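Local atomic coordinates of octaprenyl-diphosphate synthase (Roseobacter denitrificans, PDB entry 4JXN), a protein that probably makes all-trans-octaprenyl diphosphate from farnesyl diphosphate and five isopentenyl diphosphates with magnesium as cofactor, supplying the precursor of the ubiquinone and menaquinone side chain. Residues G137-R140 with V141-I144; L166-T169 with E170-L174; L285-H289 with A290-D294; V323-A326 with D327-E331. All coordinates share one frame; numbering follows the deposited sequence.

Contact 1: G137-R140 with V141-I144; sequences GSLR and VLDI
S138 and V141 form a local helix-start contact: S138 is the N-cap of helix 139-162 in the all-helical prenyl synthase fold, and G137 before it, with positive phi, ends the preceding helical stretch. The cap bond is weak, V141 N to S138 OG at 3.3 Å, though nearly straight at 166°. OG turns back to that amide because it stands anti to the backbone N of S138 (chi1 173°). V141 packs over the same serine with both methyls, CG1 against OG and CG2 3.4 Å from S138 O. Replacing V141 by an alanine would probably uncover the S138 side chain and open a gap toward V194 of helix 170-196, which V141 touches. L142 lies against the carbonyl of S138, its CD1 3.2 Å from S138 O, while its amide makes only a weak bond to that oxygen. Regular helix bonding follows, with D143 N bound to L139 O at 2.7 Å. L139 meets L139 of the second subunit, and L142 meets F130 there, so this first turn also belongs to the dimer interface. I144 CG1 rests 3.2 Å from R140 O, the acceptor of the I144 amide.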
ATOM      1  N   GLY A 137      11.535 -16.543  -0.157  1.00 79.12           N
ATOM      2  CA  GLY A 137      11.662 -17.404   1.015  1.00 53.61           C
ATOM      3  C   GLY A 137      12.394 -16.827   2.216  1.00 59.18           C
ATOM      4  O   GLY A 137      12.610 -17.540   3.206  1.00 77.00           O
ATOM      5  N   SER A 138      12.768 -15.545   2.158  1.00 66.29           N
ATOM      6  CA  SER A 138      13.613 -14.952   3.203  1.00 56.72           C
ATOM      7  C   SER A 138      12.840 -13.990   4.089  1.00 77.99           C
ATOM      8  O   SER A 138      12.381 -12.921   3.650  1.00 58.92           O
ATOM      9  CB  SER A 138      14.833 -14.248   2.593  1.00 48.52           C
ATOM     10  OG  SER A 138      15.563 -13.547   3.596  1.00 69.77           O
ATOM     11  N   LEU A 139      12.710 -14.372   5.351  1.00 60.81           N
ATOM     12  CA  LEU A 139      11.973 -13.560   6.294  1.00 61.37           C
ATOM     13  C   LEU A 139      12.777 -12.308   6.624  1.00113.74           C
ATOM     14  O   LEU A 139      12.213 -11.213   6.754  1.00 52.64           O
ATOM     15  CB  LEU A 139      11.627 -14.374   7.532  1.00 63.95           C
ATOM     16  CG  LEU A 139      10.621 -15.485   7.225  1.00 69.59           C
ATOM     17  CD1 LEU A 139      10.753 -16.641   8.213  1.00 67.75           C
ATOM     18  CD2 LEU A 139       9.205 -14.927   7.222  1.00 70.22           C
ATOM     19  N   ARG A 140      14.095 -12.484   6.722  1.00 55.52           N
ATOM     20  CA  ARG A 140      15.007 -11.373   6.978  0.50 78.90           C
ATOM     21  C   ARG A 140      14.823 -10.209   5.996  1.00 46.21           C
ATOM     22  O   ARG A 140      14.729  -9.057   6.429  1.00 71.46           O
ATOM     23  CB  ARG A 140      16.457 -11.849   6.938  0.50 50.41           C
ATOM     24  CG  ARG A 140      17.457 -10.792   7.383  0.50 56.28           C
ATOM     25  CD  ARG A 140      18.151 -11.128   8.690  0.50 85.28           C
ATOM     26  NE  ARG A 140      19.494 -10.558   8.693  0.50 69.20           N
ATOM     27  CZ  ARG A 140      20.519 -11.092   8.038  0.50 43.09           C
ATOM     28  NH1 ARG A 140      20.350 -12.212   7.358  0.50 51.47           N
ATOM     29  NH2 ARG A 140      21.710 -10.518   8.072  0.50 61.26           N
ATOM     30  N   VAL A 141      14.779 -10.492   4.686  1.00 60.00           N
ATOM     31  CA  VAL A 141      14.626  -9.399   3.688  1.00 49.91           C
ATOM     32  C   VAL A 141      13.232  -8.782   3.768  1.00 39.68           C
ATOM     33  O   VAL A 141      13.038  -7.602   3.443  1.00 67.39           O
ATOM     34  CB  VAL A 141      14.901  -9.800   2.200  1.00 53.78           C
ATOM     35  CG1 VAL A 141      16.199 -10.585   2.054  1.00 59.17           C
ATOM     36  CG2 VAL A 141      13.732 -10.538   1.570  1.00 76.74           C
ATOM     37  N   LEU A 142      12.267  -9.604   4.165  1.00 58.06           N
ATOM     38  CA  LEU A 142      10.883  -9.173   4.324  1.00 56.78           C
ATOM     39  C   LEU A 142      10.811  -8.219   5.483  1.00 57.53           C
ATOM     40  O   LEU A 142      10.171  -7.167   5.395  1.00 52.41           O
ATOM     41  CB  LEU A 142       9.962 -10.376   4.573  1.00 73.26           C
ATOM     42  CG  LEU A 142       9.584 -11.126   3.292  1.00 55.23           C
ATOM     43  CD1 LEU A 142       9.225 -12.586   3.540  1.00 90.67           C
ATOM     44  CD2 LEU A 142       8.439 -10.391   2.602  1.00 80.29           C
ATOM     45  N   ASP A 143      11.479  -8.581   6.574  1.00 47.11           N
ATOM     46  CA  ASP A 143      11.585  -7.678   7.697  1.00 60.30           C
ATOM     47  C   ASP A 143      12.194  -6.365   7.239  1.00 54.43           C
ATOM     48  O   ASP A 143      11.671  -5.303   7.545  1.00 58.79           O
ATOM     49  CB  ASP A 143      12.430  -8.260   8.822  1.00 52.41           C
ATOM     50  CG  ASP A 143      12.140  -7.611  10.173  1.00129.28           C
ATOM     51  OD1 ASP A 143      10.959  -7.558  10.583  1.00 89.43           O
ATOM     52  OD2 ASP A 143      13.097  -7.162  10.835  1.00 97.15           O
ATOM     53  N   ILE A 144      13.295  -6.456   6.503  1.00 64.33           N
ATOM     54  CA  ILE A 144      14.032  -5.270   6.072  1.00 41.03           C
ATOM     55  C   ILE A 144      13.133  -4.364   5.232  1.00 57.03           C
ATOM     56  O   ILE A 144      13.013  -3.182   5.516  1.00 52.15           O
ATOM     57  CB  ILE A 144      15.323  -5.674   5.331  1.00 57.42           C
ATOM     58  CG1 ILE A 144      16.319  -6.263   6.351  1.00 50.07           C
ATOM     59  CG2 ILE A 144      15.937  -4.484   4.606  1.00 59.49           C
ATOM     60  CD1 ILE A 144      17.504  -6.970   5.740  1.00 61.94           C
TER

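Contact 2: L166-T169 with E170-L174; sequences LATT and EEVYL
T168 reaches V172 across the start of helix 170-196, at the end of the loop that follows helix 139-162. The two side chains cross at about a right angle, with T168 CG2 set 3.7 Å from V172 CG1. The methyl does this work because CG2 stands anti to the backbone N, while OG1 is turned back into the loop and bonds to N165 O. T169 comes next and is the N-cap. Its OG1 sits between the backbone N and the carbonyl carbon (chi1 49°), a rotation that carries the hydroxyl in front of the first turn, where it accepts a weak bond from V172 N at 3.4 Å. V172 CG2 lies still closer to that oxygen, at 3.1 Å, so a valine methyl lies beside the cap oxygen. The carbonyl of T169 takes two amides: Y173 N at 3.2 Å, tilted 27° from the carbonyl plane, and V172 N in a weak, bent bond. E170 directs its carboxylate away from the cap to K252, in a salt bridge to helix 248-254. The V172 amide is thus shared between OG1 and O of one threonine by weak bonds, so the cap is probably held loosely, and the methyl contact of V172 with T168 likely adds to it.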
ATOM      1  N   LEU A 166       8.358  26.534   9.807  1.00 99.46           N
ATOM      2  CA  LEU A 166       9.691  27.106  10.059  1.00 65.93           C
ATOM      3  C   LEU A 166      10.344  26.681  11.387  1.00101.79           C
ATOM      4  O   LEU A 166      11.449  27.135  11.711  1.00 68.55           O
ATOM      5  CB  LEU A 166       9.638  28.646  10.000  1.00103.49           C
ATOM      6  CG  LEU A 166       8.989  29.328   8.787  1.00 86.42           C
ATOM      7  CD1 LEU A 166       9.064  30.839   8.938  1.00 91.62           C
ATOM      8  CD2 LEU A 166       9.609  28.889   7.467  1.00 93.64           C
ATOM      9  N   ALA A 167       9.669  25.831  12.159  1.00 75.44           N
ATOM     10  CA  ALA A 167      10.259  25.263  13.368  1.00 75.24           C
ATOM     11  C   ALA A 167      11.219  24.102  13.038  1.00120.10           C
ATOM     12  O   ALA A 167      12.073  23.746  13.857  1.00 70.47           O
ATOM     13  CB  ALA A 167       9.163  24.796  14.316  1.00 83.57           C
ATOM     14  N   THR A 168      11.068  23.528  11.841  1.00 68.28           N
ATOM     15  CA  THR A 168      11.887  22.403  11.360  1.00 83.37           C
ATOM     16  C   THR A 168      13.404  22.639  11.414  1.00103.64           C
ATOM     17  O   THR A 168      13.931  23.501  10.710  1.00 85.39           O
ATOM     18  CB  THR A 168      11.539  22.068   9.893  1.00 74.95           C
ATOM     19  OG1 THR A 168      10.117  21.981   9.729  1.00 74.89           O
ATOM     20  CG2 THR A 168      12.192  20.758   9.462  1.00 89.11           C
ATOM     21  N   THR A 169      14.101  21.856  12.238  1.00 95.30           N
ATOM     22  CA  THR A 169      15.563  21.839  12.232  1.00 98.25           C
ATOM     23  C   THR A 169      16.073  21.009  11.057  1.00 74.66           C
ATOM     24  O   THR A 169      15.296  20.346  10.363  1.00 62.60           O
ATOM     25  CB  THR A 169      16.141  21.247  13.536  1.00118.39           C
ATOM     26  OG1 THR A 169      15.488  20.006  13.838  1.00 74.05           O
ATOM     27  CG2 THR A 169      15.960  22.218  14.692  1.00101.85           C
ATOM     28  N   GLU A 170      17.379  21.075  10.820  1.00 66.94           N
ATOM     29  CA  GLU A 170      18.024  20.201   9.850  1.00 97.94           C
ATOM     30  C   GLU A 170      17.925  18.754  10.285  1.00 77.99           C
ATOM     31  O   GLU A 170      17.704  17.870   9.458  1.00 75.28           O
ATOM     32  CB  GLU A 170      19.496  20.549   9.698  1.00 78.23           C
ATOM     33  CG  GLU A 170      19.764  21.738   8.810  1.00 76.14           C
ATOM     34  CD  GLU A 170      21.228  21.848   8.496  1.00112.72           C
ATOM     35  OE1 GLU A 170      21.688  21.092   7.614  1.00117.30           O
ATOM     36  OE2 GLU A 170      21.910  22.669   9.149  1.00 98.83           O
ATOM     37  N   GLU A 171      18.102  18.517  11.583  1.00 86.40           N
ATOM     38  CA  GLU A 171      18.026  17.163  12.123  1.00100.16           C
ATOM     39  C   GLU A 171      16.665  16.529  11.824  1.00 88.03           C
ATOM     40  O   GLU A 171      16.576  15.327  11.616  1.00 72.60           O
ATOM     41  CB  GLU A 171      18.294  17.167  13.627  1.00 84.80           C
ATOM     42  CG  GLU A 171      18.534  15.780  14.211  1.00136.29           C
ATOM     43  CD  GLU A 171      18.433  15.760  15.723  1.00 98.21           C
ATOM     44  OE1 GLU A 171      17.393  15.299  16.246  1.00 97.05           O
ATOM     45  OE2 GLU A 171      19.386  16.220  16.385  1.00139.58           O
ATOM     46  N   VAL A 172      15.617  17.348  11.793  1.00 90.01           N
ATOM     47  CA  VAL A 172      14.276  16.890  11.439  1.00 58.67           C
ATOM     48  C   VAL A 172      14.118  16.677   9.940  1.00 69.90           C
ATOM     49  O   VAL A 172      13.338  15.823   9.505  1.00 77.22           O
ATOM     50  CB  VAL A 172      13.205  17.902  11.905  1.00 93.20           C
ATOM     51  CG1 VAL A 172      11.831  17.552  11.338  1.00 71.19           C
ATOM     52  CG2 VAL A 172      13.160  17.966  13.425  1.00117.87           C
ATOM     53  N   TYR A 173      14.821  17.475   9.146  1.00 75.15           N
ATOM     54  CA  TYR A 173      14.790  17.300   7.694  1.00 72.60           C
ATOM     55  C   TYR A 173      15.476  15.984   7.290  1.00 52.31           C
ATOM     56  O   TYR A 173      15.012  15.288   6.377  1.00 64.02           O
ATOM     57  CB  TYR A 173      15.436  18.499   6.976  1.00 63.94           C
ATOM     58  CG  TYR A 173      15.381  18.384   5.465  1.00 54.76           C
ATOM     59  CD1 TYR A 173      14.158  18.252   4.807  1.00 68.65           C
ATOM     60  CD2 TYR A 173      16.550  18.367   4.698  1.00 59.23           C
ATOM     61  CE1 TYR A 173      14.093  18.118   3.429  1.00 77.18           C
ATOM     62  CE2 TYR A 173      16.493  18.234   3.312  1.00 53.96           C
ATOM     63  CZ  TYR A 173      15.263  18.110   2.683  1.00 68.87           C
ATOM     64  OH  TYR A 173      15.185  17.969   1.305  1.00 77.52           O
ATOM     65  N   LEU A 174      16.573  15.647   7.974  1.00 61.76           N
ATOM     66  CA  LEU A 174      17.305  14.389   7.716  1.00 89.53           C
ATOM     67  C   LEU A 174      16.409  13.159   7.888  1.00 72.90           C
ATOM     68  O   LEU A 174      16.500  12.214   7.103  1.00 73.34           O
ATOM     69  CB  LEU A 174      18.552  14.291   8.606  1.00 75.67           C
ATOM     70  CG  LEU A 174      19.862  14.938   8.105  1.00 68.73           C
ATOM     71  CD1 LEU A 174      19.660  16.106   7.137  1.00 96.55           C
ATOM     72  CD2 LEU A 174      20.738  15.362   9.282  1.00 86.10           C
TER

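Contact 3: L285-H289 with A290-D294; sequences LLHKH and AALTD
With CG of both L286 and L292 anti to the carbonyl carbon (chi1 -65° and -69°), the two leucines bring their methyls together across the turn between helices 278-288 and 291-309. L286 CD1 meets L292 CD2 at 4.1 Å, and the chains pass each other at a slant. H287 has a similar first torsion, which turns its imidazole toward the next helix, CE1 3.6 Å from L292 CD1, with the methyl oblique to the ring. L292 therefore offers one methyl to the leucine and the other to the histidine. The second branch of L286, CD2, packs against A291 CB at 3.9 Å. Outside the turn, F226 touches both L286 and L292, so this leucine pair faces the protein interior.

The backbone beneath is a Schellman motif ending helix 278-288, with A290 as its C-prime residue in positive phi (54°). A291 N reaches back to L286 O at 2.8 Å in an almost straight bond, and A290 N binds H287 O at 3.0 Å from well above the carbonyl plane. H289 is where the chain leaves helical geometry. Its ring carries K288 CD over one face, displaced toward the rim, and its NE2 is hydrogen-bonded to E261 of helix 259-270, which fixes the ring against the neighbouring helix. The carbonyl of H289 is met by a water that donates to H289 O at 2.6 Å and also to D294 OD2, bridging the helix that ends to the first turn of the next.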
ATOM      1  N   LEU A 285      18.958  35.767  -0.084  1.00 48.04           N
ATOM      2  CA  LEU A 285      19.083  35.383   1.320  1.00 40.12           C
ATOM      3  C   LEU A 285      19.866  34.075   1.476  1.00 79.44           C
ATOM      4  O   LEU A 285      20.631  33.922   2.427  1.00 45.91           O
ATOM      5  CB  LEU A 285      17.705  35.279   1.999  1.00 43.15           C
ATOM      6  CG  LEU A 285      16.895  36.582   2.069  1.00 65.90           C
ATOM      7  CD1 LEU A 285      15.542  36.351   2.716  1.00 55.32           C
ATOM      8  CD2 LEU A 285      17.663  37.679   2.790  1.00 49.85           C
ATOM      9  N   LEU A 286      19.705  33.152   0.530  1.00 44.86           N
ATOM     10  CA  LEU A 286      20.473  31.894   0.556  1.00 65.69           C
ATOM     11  C   LEU A 286      21.931  32.206   0.444  1.00 64.62           C
ATOM     12  O   LEU A 286      22.743  31.697   1.233  1.00 53.08           O
ATOM     13  CB  LEU A 286      20.107  30.948  -0.597  1.00 47.29           C
ATOM     14  CG  LEU A 286      18.687  30.383  -0.614  1.00 81.31           C
ATOM     15  CD1 LEU A 286      18.524  29.363  -1.732  1.00 70.94           C
ATOM     16  CD2 LEU A 286      18.341  29.770   0.729  1.00 56.60           C
ATOM     17  N   HIS A 287      22.263  33.034  -0.549  1.00 47.37           N
ATOM     18  CA  HIS A 287      23.664  33.411  -0.794  1.00 71.04           C
ATOM     19  C   HIS A 287      24.222  34.209   0.381  1.00 53.69           C
ATOM     20  O   HIS A 287      25.318  33.927   0.866  1.00 61.88           O
ATOM     21  CB  HIS A 287      23.814  34.188  -2.109  1.00 77.09           C
ATOM     22  CG  HIS A 287      23.566  33.353  -3.324  1.00 64.10           C
ATOM     23  ND1 HIS A 287      24.282  32.207  -3.595  1.00108.01           N
ATOM     24  CD2 HIS A 287      22.663  33.476  -4.324  1.00 96.47           C
ATOM     25  CE1 HIS A 287      23.838  31.667  -4.715  1.00 85.97           C
ATOM     26  NE2 HIS A 287      22.856  32.418  -5.177  1.00 69.77           N
ATOM     27  N   LYS A 288      23.434  35.166   0.858  1.00 52.69           N
ATOM     28  CA  LYS A 288      23.785  36.012   2.005  1.00 61.15           C
ATOM     29  C   LYS A 288      24.252  35.172   3.173  1.00 71.35           C
ATOM     30  O   LYS A 288      25.187  35.543   3.869  1.00 66.04           O
ATOM     31  CB  LYS A 288      22.558  36.824   2.424  1.00 59.41           C
ATOM     32  CG  LYS A 288      22.770  37.851   3.519  1.00 71.74           C
ATOM     33  CD  LYS A 288      21.426  38.472   3.895  1.00 69.06           C
ATOM     34  CE  LYS A 288      21.561  39.602   4.904  1.00 79.08           C
ATOM     35  NZ  LYS A 288      22.193  39.179   6.186  1.00152.79           N
ATOM     36  N   HIS A 289      23.595  34.034   3.366  1.00 62.37           N
ATOM     37  CA  HIS A 289      23.842  33.182   4.513  1.00 49.68           C
ATOM     38  C   HIS A 289      24.630  31.919   4.185  1.00 52.80           C
ATOM     39  O   HIS A 289      24.625  30.986   4.982  1.00 55.89           O
ATOM     40  CB  HIS A 289      22.499  32.783   5.145  1.00 44.22           C
ATOM     41  CG  HIS A 289      21.757  33.924   5.754  1.00 61.98           C
ATOM     42  ND1 HIS A 289      22.326  34.768   6.684  1.00 57.23           N
ATOM     43  CD2 HIS A 289      20.486  34.354   5.581  1.00 50.64           C
ATOM     44  CE1 HIS A 289      21.439  35.674   7.050  1.00 67.21           C
ATOM     45  NE2 HIS A 289      20.315  35.445   6.396  1.00 75.17           N
ATOM     46  N   ALA A 290      25.276  31.884   3.022  1.00 53.13           N
ATOM     47  CA  ALA A 290      26.071  30.730   2.564  1.00 53.89           C
ATOM     48  C   ALA A 290      25.288  29.410   2.584  1.00 65.10           C
ATOM     49  O   ALA A 290      25.838  28.349   2.876  1.00 47.76           O
ATOM     50  CB  ALA A 290      27.347  30.609   3.398  1.00 57.15           C
ATOM     51  N   ALA A 291      24.001  29.473   2.275  1.00 47.63           N
ATOM     52  CA  ALA A 291      23.131  28.319   2.471  1.00 63.87           C
ATOM     53  C   ALA A 291      23.357  27.256   1.421  1.00 43.62           C
ATOM     54  O   ALA A 291      23.077  26.090   1.659  1.00 60.14           O
ATOM     55  CB  ALA A 291      21.679  28.739   2.465  1.00 45.44           C
ATOM     56  N   LEU A 292      23.860  27.655   0.259  1.00 54.69           N
ATOM     57  CA  LEU A 292      24.037  26.718  -0.819  1.00 46.33           C
ATOM     58  C   LEU A 292      25.398  26.066  -0.705  1.00 44.72           C
ATOM     59  O   LEU A 292      25.487  24.857  -0.771  1.00 49.27           O
ATOM     60  CB  LEU A 292      23.818  27.368  -2.187  1.00 54.28           C
ATOM     61  CG  LEU A 292      22.358  27.779  -2.461  1.00 70.47           C
ATOM     62  CD1 LEU A 292      22.267  28.647  -3.705  1.00 71.44           C
ATOM     63  CD2 LEU A 292      21.450  26.564  -2.594  1.00 80.44           C
ATOM     64  N   THR A 293      26.438  26.855  -0.492  1.00 44.90           N
ATOM     65  CA  THR A 293      27.799  26.321  -0.316  1.00 59.98           C
ATOM     66  C   THR A 293      27.824  25.302   0.818  1.00 37.13           C
ATOM     67  O   THR A 293      28.439  24.239   0.739  1.00 70.47           O
ATOM     68  CB  THR A 293      28.780  27.432   0.097  1.00 62.51           C
ATOM     69  OG1 THR A 293      28.151  28.708  -0.050  1.00 68.57           O
ATOM     70  CG2 THR A 293      30.051  27.368  -0.727  1.00 96.77           C
ATOM     71  N   ASP A 294      27.152  25.674   1.891  1.00 51.97           N
ATOM     72  CA  ASP A 294      27.081  24.866   3.058  1.00 40.01           C
ATOM     73  C   ASP A 294      26.286  23.573   2.825  1.00 62.17           C
ATOM     74  O   ASP A 294      26.616  22.526   3.385  1.00 58.40           O
ATOM     75  CB  ASP A 294      26.442  25.645   4.205  1.00 40.72           C
ATOM     76  CG  ASP A 294      27.374  26.667   4.848  1.00 66.20           C
ATOM     77  OD1 ASP A 294      28.465  26.977   4.309  1.00 57.31           O
ATOM     78  OD2 ASP A 294      26.974  27.168   5.926  1.00 55.06           O
TER
HETATM   79  O   HOH W   1      24.593  28.576   5.980  1.00 50.28           O

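Contact 4: V323-A326 with D327-E331; sequences VDLA and DYVVE
Three successive i to i+4 backbone bonds hold this part of helix 317-330: D327 N to V323 O, Y328 N to D324 O at 2.7 Å, and V329 N to L325 O at 2.9 Å. This regular alpha-helical bonding lies near the C-terminus of the all-helical fold. L325 is buried. Its CD1 reaches forward between two later residues, touching Y328 CD2 at 4.3 Å and V329 CG2 at 4.2 Å, and L213 of helix 200-224 packs on both L325 and V329. The tyrosine's CG is anti to its backbone N (chi1 179°), which sends the ring off the helix to stack with H12 of helix 9-34. On another side, D327 has its CG anti to the carbonyl carbon, beside the backbone N, and OD1 forms a salt bridge to K307 of helix 291-309. An asparagine in place of D327 would probably leave K307 without its charged mate and weaken the tie between the two helices. D324 lies nearby, its OD1 4.8 Å from D327 OD2; K307 probably offsets the nearness of these like charges, and D324 also has a long, weak ion pair with R14. Further along, V330 CG2 lies over the backbone, 3.4 Å from A326 O.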
ATOM      1  N   VAL A 323      31.794   3.016  -5.512  1.00 55.07           N
ATOM      2  CA  VAL A 323      32.637   4.171  -5.180  1.00 45.41           C
ATOM      3  C   VAL A 323      32.414   5.270  -6.218  1.00 45.78           C
ATOM      4  O   VAL A 323      32.042   6.388  -5.868  1.00 60.91           O
ATOM      5  CB  VAL A 323      34.131   3.762  -5.103  1.00 78.88           C
ATOM      6  CG1 VAL A 323      35.031   4.975  -4.917  1.00 50.68           C
ATOM      7  CG2 VAL A 323      34.362   2.744  -3.981  1.00 52.96           C
ATOM      8  N   ASP A 324      32.608   4.925  -7.494  1.00 45.32           N
ATOM      9  CA  ASP A 324      32.320   5.817  -8.616  1.00 67.37           C
ATOM     10  C   ASP A 324      30.897   6.396  -8.542  1.00 51.64           C
ATOM     11  O   ASP A 324      30.680   7.564  -8.858  1.00 69.28           O
ATOM     12  CB  ASP A 324      32.511   5.082  -9.956  1.00 83.22           C
ATOM     13  CG  ASP A 324      33.950   4.606 -10.182  1.00113.99           C
ATOM     14  OD1 ASP A 324      34.881   5.171  -9.572  1.00 65.91           O
ATOM     15  OD2 ASP A 324      34.156   3.663 -10.979  1.00 76.78           O
ATOM     16  N   LEU A 325      29.941   5.570  -8.126  1.00 56.09           N
ATOM     17  CA  LEU A 325      28.549   5.995  -7.992  1.00 59.31           C
ATOM     18  C   LEU A 325      28.438   7.089  -6.953  1.00 61.43           C
ATOM     19  O   LEU A 325      27.655   8.019  -7.112  1.00 51.91           O
ATOM     20  CB  LEU A 325      27.657   4.810  -7.589  1.00 49.45           C
ATOM     21  CG  LEU A 325      26.146   5.068  -7.485  1.00 76.87           C
ATOM     22  CD1 LEU A 325      25.576   5.812  -8.689  1.00 50.06           C
ATOM     23  CD2 LEU A 325      25.434   3.735  -7.312  1.00 55.40           C
ATOM     24  N   ALA A 326      29.218   6.970  -5.883  1.00 58.79           N
ATOM     25  CA  ALA A 326      29.182   7.963  -4.805  1.00 44.85           C
ATOM     26  C   ALA A 326      29.670   9.324  -5.320  1.00 51.63           C
ATOM     27  O   ALA A 326      29.089  10.367  -5.008  1.00 58.51           O
ATOM     28  CB  ALA A 326      30.015   7.497  -3.621  1.00 72.31           C
ATOM     29  N   ASP A 327      30.715   9.294  -6.140  1.00 55.46           N
ATOM     30  CA  ASP A 327      31.201  10.497  -6.832  1.00 53.95           C
ATOM     31  C   ASP A 327      30.211  10.992  -7.906  1.00 59.56           C
ATOM     32  O   ASP A 327      29.928  12.185  -7.999  1.00 64.83           O
ATOM     33  CB  ASP A 327      32.576  10.218  -7.460  1.00 52.32           C
ATOM     34  CG  ASP A 327      33.659   9.918  -6.415  1.00 71.17           C
ATOM     35  OD1 ASP A 327      33.664  10.575  -5.349  1.00 76.25           O
ATOM     36  OD2 ASP A 327      34.510   9.026  -6.657  1.00 84.14           O
ATOM     37  N   TYR A 328      29.673  10.069  -8.697  1.00 83.14           N
ATOM     38  CA  TYR A 328      28.691  10.402  -9.730  1.00 62.81           C
ATOM     39  C   TYR A 328      27.466  11.133  -9.168  1.00 59.66           C
ATOM     40  O   TYR A 328      26.964  12.071  -9.782  1.00 62.66           O
ATOM     41  CB  TYR A 328      28.233   9.128 -10.455  1.00 64.27           C
ATOM     42  CG  TYR A 328      27.190   9.372 -11.523  1.00 74.50           C
ATOM     43  CD1 TYR A 328      27.562   9.694 -12.825  1.00 96.57           C
ATOM     44  CD2 TYR A 328      25.826   9.293 -11.226  1.00 84.13           C
ATOM     45  CE1 TYR A 328      26.608   9.925 -13.804  1.00 88.37           C
ATOM     46  CE2 TYR A 328      24.865   9.521 -12.198  1.00 73.87           C
ATOM     47  CZ  TYR A 328      25.262   9.836 -13.485  1.00121.76           C
ATOM     48  OH  TYR A 328      24.318  10.063 -14.457  1.00114.81           O
ATOM     49  N   VAL A 329      26.967  10.696  -8.015  1.00 63.86           N
ATOM     50  CA  VAL A 329      25.800  11.346  -7.419  1.00 48.79           C
ATOM     51  C   VAL A 329      26.070  12.831  -7.122  1.00 94.60           C
ATOM     52  O   VAL A 329      25.174  13.655  -7.244  1.00 69.14           O
ATOM     53  CB  VAL A 329      25.304  10.615  -6.151  1.00 55.90           C
ATOM     54  CG1 VAL A 329      24.349  11.483  -5.349  1.00 64.16           C
ATOM     55  CG2 VAL A 329      24.615   9.310  -6.529  1.00 59.35           C
ATOM     56  N   VAL A 330      27.295  13.180  -6.753  1.00 79.23           N
ATOM     57  CA  VAL A 330      27.601  14.578  -6.428  1.00 60.68           C
ATOM     58  C   VAL A 330      28.333  15.341  -7.540  1.00 67.65           C
ATOM     59  O   VAL A 330      28.747  16.479  -7.333  1.00 85.49           O
ATOM     60  CB  VAL A 330      28.390  14.694  -5.101  1.00 71.13           C
ATOM     61  CG1 VAL A 330      27.471  14.403  -3.921  1.00 58.95           C
ATOM     62  CG2 VAL A 330      29.604  13.767  -5.093  1.00 63.05           C
ATOM     63  N   GLU A 331      28.471  14.747  -8.723  1.00 86.86           N
ATOM     64  CA  GLU A 331      29.240  15.393  -9.799  1.00 71.77           C
ATOM     65  C   GLU A 331      28.614  16.717 -10.273  1.00 81.05           C
ATOM     66  O   GLU A 331      29.337  17.642 -10.645  1.00 70.69           O
ATOM     67  CB  GLU A 331      29.446  14.449 -10.989  1.00159.47           C
ATOM     68  CG  GLU A 331      28.246  14.299 -11.915  1.00133.13           C
ATOM     69  CD  GLU A 331      28.612  13.619 -13.215  1.00129.83           C
ATOM     70  OE1 GLU A 331      27.917  12.651 -13.586  1.00139.17           O
ATOM     71  OE2 GLU A 331      29.597  14.056 -13.861  1.00168.07           O
TER

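How the contacts relate
The four contacts follow one another along the chain without overlap in one all-helical fold: contacts 1 and 2 at helix starts, contact 3 at a helix-to-helix turn, contact 4 within a helix. Contacts 1 and 2 begin the consecutive helices 139-162 and 170-196, yet their centres are 32 Å apart. Contacts 2 and 3 are the closest pair, with centres 17 Å and nearest atoms about 7 Å apart; helix 248-254 touches both. Contact 3 opens helix 291-309, and contact 4 lies on the next helix, 317-330. Contacts 1 and 3 lie on opposite sides of the chain's centre, their centres 43 Å apart. Together they mark where helices of the bundle begin, turn and pack, with contact 1 alone at the dimer interface.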